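Local coordinates for protein bradyzoite pseudokinase 1 (Toxoplasma gondii, PDB 6M7Z) that regulates, as a divergent kinase lacking the glycine-rich loop, the membrane ultrastructure of the Toxoplasma parasitophorous vacuole, at residues A[74-83]-A[117-128]; A[101-109]-A[155-165]. All coordinates share one frame; numbering follows the deposited sequence.

Contact 1: A[74-83]-A[117-128]. With EDO (1,2-ethanediol), chain H.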
# COMPACT_ATOMS: atom_id res chain seq x y z
N GLU A 74 1.22 -13.99 12.38
CA GLU A 74 1.67 -13.18 11.24
C GLU A 74 2.58 -12.03 11.71
O GLU A 74 3.49 -11.65 10.98
CB GLU A 74 0.48 -12.56 10.50
CG GLU A 74 -0.36 -13.50 9.68
CD GLU A 74 -1.57 -12.87 9.00
OE1 GLU A 74 -1.73 -11.61 9.06
OE2 GLU A 74 -2.34 -13.64 8.39
N GLY A 75 2.31 -11.48 12.90
CA GLY A 75 2.96 -10.27 13.41
C GLY A 75 2.29 -9.01 12.88
O GLY A 75 1.43 -9.09 12.02
N VAL A 76 2.68 -7.85 13.42
CA VAL A 76 2.16 -6.56 12.96
C VAL A 76 3.32 -5.60 12.72
O VAL A 76 4.42 -5.78 13.22
CB VAL A 76 1.14 -5.94 13.93
CG1 VAL A 76 -0.04 -6.87 14.18
CG2 VAL A 76 1.77 -5.50 15.24
N SER A 77 3.04 -4.56 11.95
CA SER A 77 3.94 -3.43 11.80
C SER A 77 3.22 -2.14 12.17
O SER A 77 2.02 -2.01 12.04
CB SER A 77 4.50 -3.38 10.41
OG SER A 77 3.45 -3.28 9.47
N ALA A 78 4.00 -1.20 12.70
CA ALA A 78 3.50 0.09 13.13
C ALA A 78 4.15 1.18 12.28
O ALA A 78 5.35 1.22 12.09
CB ALA A 78 3.79 0.29 14.59
N LYS A 79 3.30 2.04 11.71
CA LYS A 79 3.71 3.24 11.02
C LYS A 79 3.56 4.40 12.00
O LYS A 79 2.46 4.70 12.45
CB LYS A 79 2.82 3.40 9.78
CG LYS A 79 3.46 4.11 8.62
CD LYS A 79 2.58 4.20 7.37
CE LYS A 79 2.31 2.89 6.67
NZ LYS A 79 1.05 2.94 5.88
N VAL A 80 4.67 5.05 12.34
CA VAL A 80 4.65 6.11 13.35
C VAL A 80 5.09 7.43 12.71
O VAL A 80 5.95 7.45 11.84
CB VAL A 80 5.54 5.75 14.55
CG1 VAL A 80 5.18 4.39 15.08
CG2 VAL A 80 7.01 5.79 14.25
N ARG A 81 4.45 8.52 13.14
CA ARG A 81 4.78 9.87 12.70
C ARG A 81 4.81 10.79 13.93
O ARG A 81 3.96 10.68 14.84
CB ARG A 81 3.76 10.44 11.72
CG ARG A 81 3.87 9.95 10.27
CD ARG A 81 2.97 10.68 9.31
NE ARG A 81 3.47 10.78 7.94
CZ ARG A 81 3.18 9.93 6.96
NH1 ARG A 81 2.58 8.78 7.24
NH2 ARG A 81 3.45 10.25 5.70
N LEU A 82 5.78 11.71 13.93
CA LEU A 82 5.89 12.72 14.96
C LEU A 82 4.76 13.74 14.77
O LEU A 82 4.56 14.24 13.68
CB LEU A 82 7.26 13.38 14.81
CG LEU A 82 7.76 14.15 16.04
CD1 LEU A 82 8.03 13.21 17.21
CD2 LEU A 82 9.00 14.97 15.69
N ILE A 83 4.00 13.99 15.84
CA ILE A 83 2.96 15.02 15.83
C ILE A 83 3.63 16.40 15.73
O ILE A 83 4.50 16.73 16.53
CB ILE A 83 2.06 14.93 17.07
CG1 ILE A 83 1.20 13.66 17.04
CG2 ILE A 83 1.22 16.19 17.21
CD1 ILE A 83 0.53 13.34 18.38
N ARG A 117 -3.11 7.59 18.90
CA ARG A 117 -2.33 8.75 19.22
C ARG A 117 -1.68 8.50 20.58
O ARG A 117 -2.34 8.04 21.49
CB ARG A 117 -3.22 9.99 19.24
CG ARG A 117 -2.63 11.18 19.97
CD ARG A 117 -3.47 12.43 19.93
NE ARG A 117 -4.76 12.16 20.54
CZ ARG A 117 -4.98 12.10 21.85
NH1 ARG A 117 -3.98 12.24 22.70
NH2 ARG A 117 -6.20 11.89 22.31
N GLY A 118 -0.37 8.74 20.69
CA GLY A 118 0.31 8.85 21.95
C GLY A 118 0.51 10.31 22.31
O GLY A 118 -0.15 11.15 21.74
N ALA A 119 1.44 10.59 23.21
CA ALA A 119 1.76 11.98 23.58
C ALA A 119 2.38 12.75 22.40
O ALA A 119 2.05 13.89 22.21
CB ALA A 119 2.66 11.99 24.79
N PHE A 120 3.30 12.14 21.65
CA PHE A 120 4.04 12.87 20.57
C PHE A 120 4.02 12.14 19.21
O PHE A 120 4.59 12.67 18.26
CB PHE A 120 5.50 13.10 20.98
CG PHE A 120 5.69 13.34 22.45
CD1 PHE A 120 5.33 14.55 23.03
CD2 PHE A 120 6.22 12.35 23.26
CE1 PHE A 120 5.51 14.78 24.39
CE2 PHE A 120 6.40 12.57 24.62
CZ PHE A 120 6.05 13.79 25.18
N LEU A 121 3.39 10.96 19.12
CA LEU A 121 3.36 10.17 17.91
C LEU A 121 1.92 9.79 17.55
O LEU A 121 1.12 9.58 18.44
CB LEU A 121 4.16 8.88 18.13
CG LEU A 121 5.64 9.07 18.49
CD1 LEU A 121 6.26 7.74 18.88
CD2 LEU A 121 6.41 9.72 17.34
N THR A 122 1.63 9.66 16.25
CA THR A 122 0.46 8.89 15.80
C THR A 122 0.93 7.52 15.30
O THR A 122 2.09 7.39 14.85
CB THR A 122 -0.31 9.63 14.70
OG1 THR A 122 0.55 9.80 13.56
CG2 THR A 122 -0.81 10.98 15.16
N TYR A 123 0.04 6.52 15.37
CA TYR A 123 0.34 5.15 15.02
C TYR A 123 -0.74 4.60 14.07
O TYR A 123 -1.92 4.87 14.25
CB TYR A 123 0.35 4.24 16.25
CG TYR A 123 1.32 4.57 17.34
CD1 TYR A 123 1.11 5.65 18.19
CD2 TYR A 123 2.41 3.76 17.59
CE1 TYR A 123 1.99 5.94 19.22
CE2 TYR A 123 3.30 4.05 18.61
CZ TYR A 123 3.08 5.13 19.44
OH TYR A 123 3.96 5.41 20.45
N ILE A 124 -0.31 3.84 13.06
CA ILE A 124 -1.17 3.00 12.27
C ILE A 124 -0.57 1.59 12.29
O ILE A 124 0.59 1.41 11.95
CB ILE A 124 -1.31 3.47 10.81
CG1 ILE A 124 -1.84 4.90 10.71
CG2 ILE A 124 -2.17 2.50 10.00
CD1 ILE A 124 -2.03 5.35 9.28
N PHE A 125 -1.38 0.61 12.67
CA PHE A 125 -0.95 -0.76 12.68
C PHE A 125 -1.41 -1.43 11.37
O PHE A 125 -2.49 -1.15 10.85
CB PHE A 125 -1.42 -1.45 13.95
CG PHE A 125 -0.71 -0.97 15.20
CD1 PHE A 125 -1.15 0.15 15.89
CD2 PHE A 125 0.43 -1.61 15.65
CE1 PHE A 125 -0.46 0.61 17.00
CE2 PHE A 125 1.12 -1.14 16.76
CZ PHE A 125 0.67 -0.03 17.45
N HIS A 126 -0.54 -2.28 10.82
CA HIS A 126 -0.80 -3.06 9.63
C HIS A 126 -0.43 -4.51 9.91
O HIS A 126 0.40 -4.78 10.77
CB HIS A 126 0.04 -2.57 8.44
CG HIS A 126 -0.29 -1.19 7.99
ND1 HIS A 126 -1.52 -0.87 7.47
CD2 HIS A 126 0.46 -0.07 7.97
CE1 HIS A 126 -1.52 0.42 7.16
NE2 HIS A 126 -0.33 0.94 7.47
N PRO A 127 -0.96 -5.47 9.12
CA PRO A 127 -0.42 -6.82 9.13
C PRO A 127 1.05 -6.71 8.72
O PRO A 127 1.40 -5.86 7.90
CB PRO A 127 -1.24 -7.59 8.08
CG PRO A 127 -2.42 -6.71 7.76
CD PRO A 127 -2.04 -5.30 8.14
N LEU A 128 1.91 -7.54 9.32
CA LEU A 128 3.31 -7.54 8.96
C LEU A 128 3.44 -8.25 7.62
O LEU A 128 3.13 -9.43 7.51
CB LEU A 128 4.12 -8.25 10.04
CG LEU A 128 5.60 -8.38 9.75
CD1 LEU A 128 6.22 -7.02 9.41
CD2 LEU A 128 6.28 -9.06 10.94
C1 EDO H . 0.78 8.02 10.93
O1 EDO H . 1.16 7.07 11.95
C2 EDO H . 1.19 7.47 9.57
O2 EDO H . 0.82 8.33 8.48
O HOH W 1 3.42 -4.16 6.30
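Ser77, Lys79 and Arg81 form the hydrogen-bonded pairs with His126, Ile124 and Thr122 that join strands 76-82 and 121-127 in antiparallel fashion, the segment axes making 156° between their N-to-C directions. The link from Lys79 N to Ile124 O is 2.8 Å long. Beyond Arg81 the pairing continues through Ile83 N to Phe120 O at 2.8 Å.

On the face carrying Lys79 and His126, Lys79 NZ donates to His126 NE2 at 2.9 Å, arriving 30° out of the imidazole plane. A bend at chi3 of the lysine (-69°) brings its otherwise extended chain obliquely to the ring. His126 ND1 is held by the carbonyl of Pro111, which fixes the ring at both nitrogens, while Lys79 NZ also forms a salt bridge with Glu94. Farther along, the Ile83 and Thr122 side chains cross obliquely, with Ile83 CG1 3.8 Å from Thr122 CG2, and Arg81 sends an extended chain away to a salt bridge with Asp189. An ethanediol, probably from the crystallisation liquor, donates through O1 to Lys79 O at 2.7 Å; that carbonyl also accepts Ile124 N.

The opposite face is mainly hydrophobic, although Tyr123 OH bonds Glu29. Val80 and Tyr123 lie side by side, Val80 CG1 3.8 Å from Tyr123 CD2, whereas Ala78 CB approaches Phe125 CE2 at 3.7 Å, next to Ile34 of helix 33-39.

Two central strands of a four-stranded antiparallel sheet are consistent with the kinase N-lobe, Lys79 and Glu94 of helix 88-101 probably corresponding to its lysine–helix C glutamate pair.

Contact 2: A[101-109]-A[155-165]; sequences ILPKRSPLL and AALKSLHNLGL
Leu163, Leu108 and Leu109 carry most of this contact, in which the irregular segment 101-109 lies against the last turns of helix 146-161 and the residues after it.

Both methyls of Leu163 meet Pro103, and CD1 also reaches Leu102 and Leu109. Leu163 CD2 abuts the Pro103 ring at CD, 3.7 Å away, whereas Leu163 CD1 touches Leu102 CD2 at 3.8 Å, the two leucine side chains crossing at about a right angle. Leu102 CD2 also reaches Leu165 CD1 at 3.9 Å and thus bridges two residues of the helix exit.

Leu108 covers the alanine pair of the helix. Its CB rests on Ala156 CB, and Leu108 CD1 extends to Ala155 CB at 3.6 Å; with only methyl groups there, the backbones approach to 5.0 Å between Leu108 CA and Ala156 CA. Leu109 fits between these two zones. CG lies anti to its own carbonyl carbon (chi1 -57°), and the branches divide the work: CD1 points to Leu163 CD1, while Leu109 CD2 packs on Ser159 OG at 3.6 Å. Ser159 OG donates back to Ala156 O at 2.8 Å, a carbonyl that also accepts Leu160 N, so the hydroxyl proton of Ser159 is used within the helix while the side of OG packs against Leu109.

A Schellman motif ends the helix, Gly164 taking the positive phi and Leu165 N returning to Leu160 O. The segment 101-109 leads from helix 88-101 to strand 114-117; Leu108 bonds through its backbone to Leu185 of strand 183-185, Leu102 touches Leu188, and helix 301-306 adjoins Ala155.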
# COMPACT_ATOMS: atom_id res chain seq x y z
N ILE A 101 -12.69 7.36 4.96
CA ILE A 101 -12.81 7.41 3.49
C ILE A 101 -12.68 6.02 2.84
O ILE A 101 -13.42 5.70 1.92
CB ILE A 101 -11.81 8.42 2.92
CG1 ILE A 101 -12.15 9.81 3.45
CG2 ILE A 101 -11.78 8.35 1.39
CD1 ILE A 101 -11.63 10.96 2.60
N LEU A 102 -11.74 5.20 3.31
CA LEU A 102 -11.54 3.89 2.75
C LEU A 102 -12.51 2.92 3.43
O LEU A 102 -12.67 2.94 4.65
CB LEU A 102 -10.08 3.47 2.96
CG LEU A 102 -9.04 4.41 2.38
CD1 LEU A 102 -7.65 4.01 2.86
CD2 LEU A 102 -9.12 4.44 0.84
N PRO A 103 -13.17 2.02 2.66
CA PRO A 103 -13.95 0.93 3.25
C PRO A 103 -13.10 0.12 4.24
O PRO A 103 -11.88 0.09 4.12
CB PRO A 103 -14.34 0.05 2.05
CG PRO A 103 -14.22 0.96 0.85
CD PRO A 103 -13.15 1.99 1.19
N LYS A 104 -13.76 -0.55 5.19
CA LYS A 104 -13.08 -1.26 6.26
C LYS A 104 -12.16 -2.34 5.66
O LYS A 104 -11.10 -2.58 6.20
CB LYS A 104 -14.13 -1.81 7.25
CG LYS A 104 -13.72 -2.93 8.20
CD LYS A 104 -12.89 -2.54 9.40
CE LYS A 104 -12.40 -3.76 10.14
NZ LYS A 104 -11.45 -3.41 11.22
N ARG A 105 -12.58 -2.99 4.57
CA ARG A 105 -11.65 -3.84 3.83
C ARG A 105 -11.99 -3.81 2.34
O ARG A 105 -12.93 -4.46 1.87
CB ARG A 105 -11.65 -5.28 4.39
CG ARG A 105 -11.32 -5.47 5.87
CD ARG A 105 -9.83 -5.45 6.22
NE ARG A 105 -9.56 -5.86 7.59
CZ ARG A 105 -9.06 -5.08 8.55
NH1 ARG A 105 -8.80 -3.80 8.35
NH2 ARG A 105 -8.79 -5.60 9.74
N SER A 106 -11.28 -2.94 1.61
CA SER A 106 -11.08 -3.08 0.18
C SER A 106 -10.05 -4.19 -0.01
O SER A 106 -8.97 -4.10 0.55
CB SER A 106 -10.61 -1.80 -0.45
OG SER A 106 -11.49 -0.72 -0.17
N PRO A 107 -10.34 -5.25 -0.79
CA PRO A 107 -9.47 -6.43 -0.82
C PRO A 107 -8.03 -6.19 -1.31
O PRO A 107 -7.13 -6.93 -0.91
CB PRO A 107 -10.18 -7.38 -1.79
CG PRO A 107 -11.62 -6.88 -1.85
CD PRO A 107 -11.51 -5.39 -1.68
N LEU A 108 -7.82 -5.19 -2.17
CA LEU A 108 -6.51 -4.97 -2.80
C LEU A 108 -5.80 -3.72 -2.23
O LEU A 108 -4.84 -3.27 -2.83
CB LEU A 108 -6.72 -4.84 -4.31
CG LEU A 108 -7.18 -6.12 -5.02
CD1 LEU A 108 -7.15 -5.92 -6.53
CD2 LEU A 108 -6.30 -7.31 -4.64
N LEU A 109 -6.27 -3.18 -1.10
CA LEU A 109 -5.61 -2.06 -0.43
C LEU A 109 -5.07 -2.53 0.93
O LEU A 109 -5.72 -3.34 1.60
CB LEU A 109 -6.59 -0.89 -0.26
CG LEU A 109 -7.24 -0.36 -1.54
CD1 LEU A 109 -8.09 0.88 -1.27
CD2 LEU A 109 -6.21 -0.03 -2.62
N ALA A 155 -5.64 -3.65 -11.01
CA ALA A 155 -6.91 -3.79 -10.32
C ALA A 155 -6.89 -2.99 -9.02
O ALA A 155 -7.88 -2.36 -8.66
CB ALA A 155 -7.21 -5.25 -10.04
N ALA A 156 -5.75 -3.04 -8.32
CA ALA A 156 -5.61 -2.39 -7.02
C ALA A 156 -5.75 -0.87 -7.20
O ALA A 156 -6.49 -0.21 -6.45
CB ALA A 156 -4.30 -2.77 -6.40
N LEU A 157 -5.08 -0.34 -8.23
CA LEU A 157 -5.13 1.08 -8.55
C LEU A 157 -6.56 1.49 -8.90
O LEU A 157 -7.05 2.52 -8.43
CB LEU A 157 -4.19 1.37 -9.72
CG LEU A 157 -4.07 2.85 -10.11
CD1 LEU A 157 -3.76 3.70 -8.90
CD2 LEU A 157 -3.01 3.04 -11.17
N LYS A 158 -7.23 0.68 -9.72
CA LYS A 158 -8.61 0.93 -10.14
C LYS A 158 -9.52 1.03 -8.91
O LYS A 158 -10.38 1.92 -8.85
CB LYS A 158 -9.12 -0.17 -11.07
CG LYS A 158 -10.39 0.22 -11.82
CD LYS A 158 -11.14 -0.92 -12.46
CE LYS A 158 -12.58 -0.55 -12.76
NZ LYS A 158 -13.46 -1.74 -12.69
N SER A 159 -9.33 0.13 -7.94
CA SER A 159 -10.15 0.13 -6.74
C SER A 159 -9.98 1.45 -5.97
O SER A 159 -10.91 1.91 -5.34
CB SER A 159 -9.91 -1.10 -5.87
OG SER A 159 -8.74 -0.98 -5.06
N LEU A 160 -8.80 2.08 -6.07
CA LEU A 160 -8.57 3.36 -5.41
C LEU A 160 -9.23 4.49 -6.20
O LEU A 160 -9.86 5.38 -5.63
CB LEU A 160 -7.06 3.60 -5.26
CG LEU A 160 -6.67 4.80 -4.40
CD1 LEU A 160 -7.02 4.60 -2.93
CD2 LEU A 160 -5.18 5.06 -4.54
N HIS A 161 -9.10 4.46 -7.53
CA HIS A 161 -9.77 5.44 -8.42
C HIS A 161 -11.29 5.42 -8.21
O HIS A 161 -11.90 6.48 -8.17
CB HIS A 161 -9.35 5.22 -9.88
CG HIS A 161 -7.93 5.61 -10.16
ND1 HIS A 161 -7.35 5.47 -11.40
CD2 HIS A 161 -6.97 6.09 -9.34
CE1 HIS A 161 -6.12 5.94 -11.37
NE2 HIS A 161 -5.85 6.28 -10.10
N ASN A 162 -11.88 4.23 -8.03
CA ASN A 162 -13.33 4.08 -7.82
C ASN A 162 -13.81 4.77 -6.53
O ASN A 162 -14.99 5.06 -6.41
CB ASN A 162 -13.76 2.61 -7.77
CG ASN A 162 -13.64 1.89 -9.10
OD1 ASN A 162 -13.52 2.53 -10.16
ND2 ASN A 162 -13.64 0.57 -9.09
N LEU A 163 -12.92 5.02 -5.57
CA LEU A 163 -13.26 5.75 -4.34
C LEU A 163 -13.03 7.26 -4.51
O LEU A 163 -13.19 8.02 -3.55
CB LEU A 163 -12.41 5.22 -3.17
CG LEU A 163 -12.58 3.75 -2.82
CD1 LEU A 163 -11.44 3.24 -1.92
CD2 LEU A 163 -13.92 3.56 -2.12
N GLY A 164 -12.63 7.69 -5.71
CA GLY A 164 -12.38 9.09 -6.02
C GLY A 164 -11.00 9.58 -5.57
O GLY A 164 -10.82 10.78 -5.32
N LEU A 165 -10.02 8.67 -5.47
CA LEU A 165 -8.68 9.01 -4.97
C LEU A 165 -7.62 8.66 -6.02
O LEU A 165 -7.63 7.56 -6.59
CB LEU A 165 -8.40 8.25 -3.67
CG LEU A 165 -9.24 8.67 -2.46
CD1 LEU A 165 -9.05 7.71 -1.30
CD2 LEU A 165 -8.90 10.09 -2.02

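In the fold
Contact 1 and contact 2 interleave along the chain, their segments alternating, yet they do not touch: the centres are 21 Å apart and the nearest atoms about 7 Å. Helix 88-101 connects them, since it packs beside the strands of contact 1 and its C-terminal end runs into segment 101-109. A second route passes through Leu110 and Pro111, which follow that segment and lead back to contact 1. The adjacent residues Leu188 and Asp189 each reach one of the contacts. In kinase terms, contact 1 probably belongs to the N-lobe sheet, and contact 2 resembles the docking of the helix C–beta4 loop on helix E of the C-lobe.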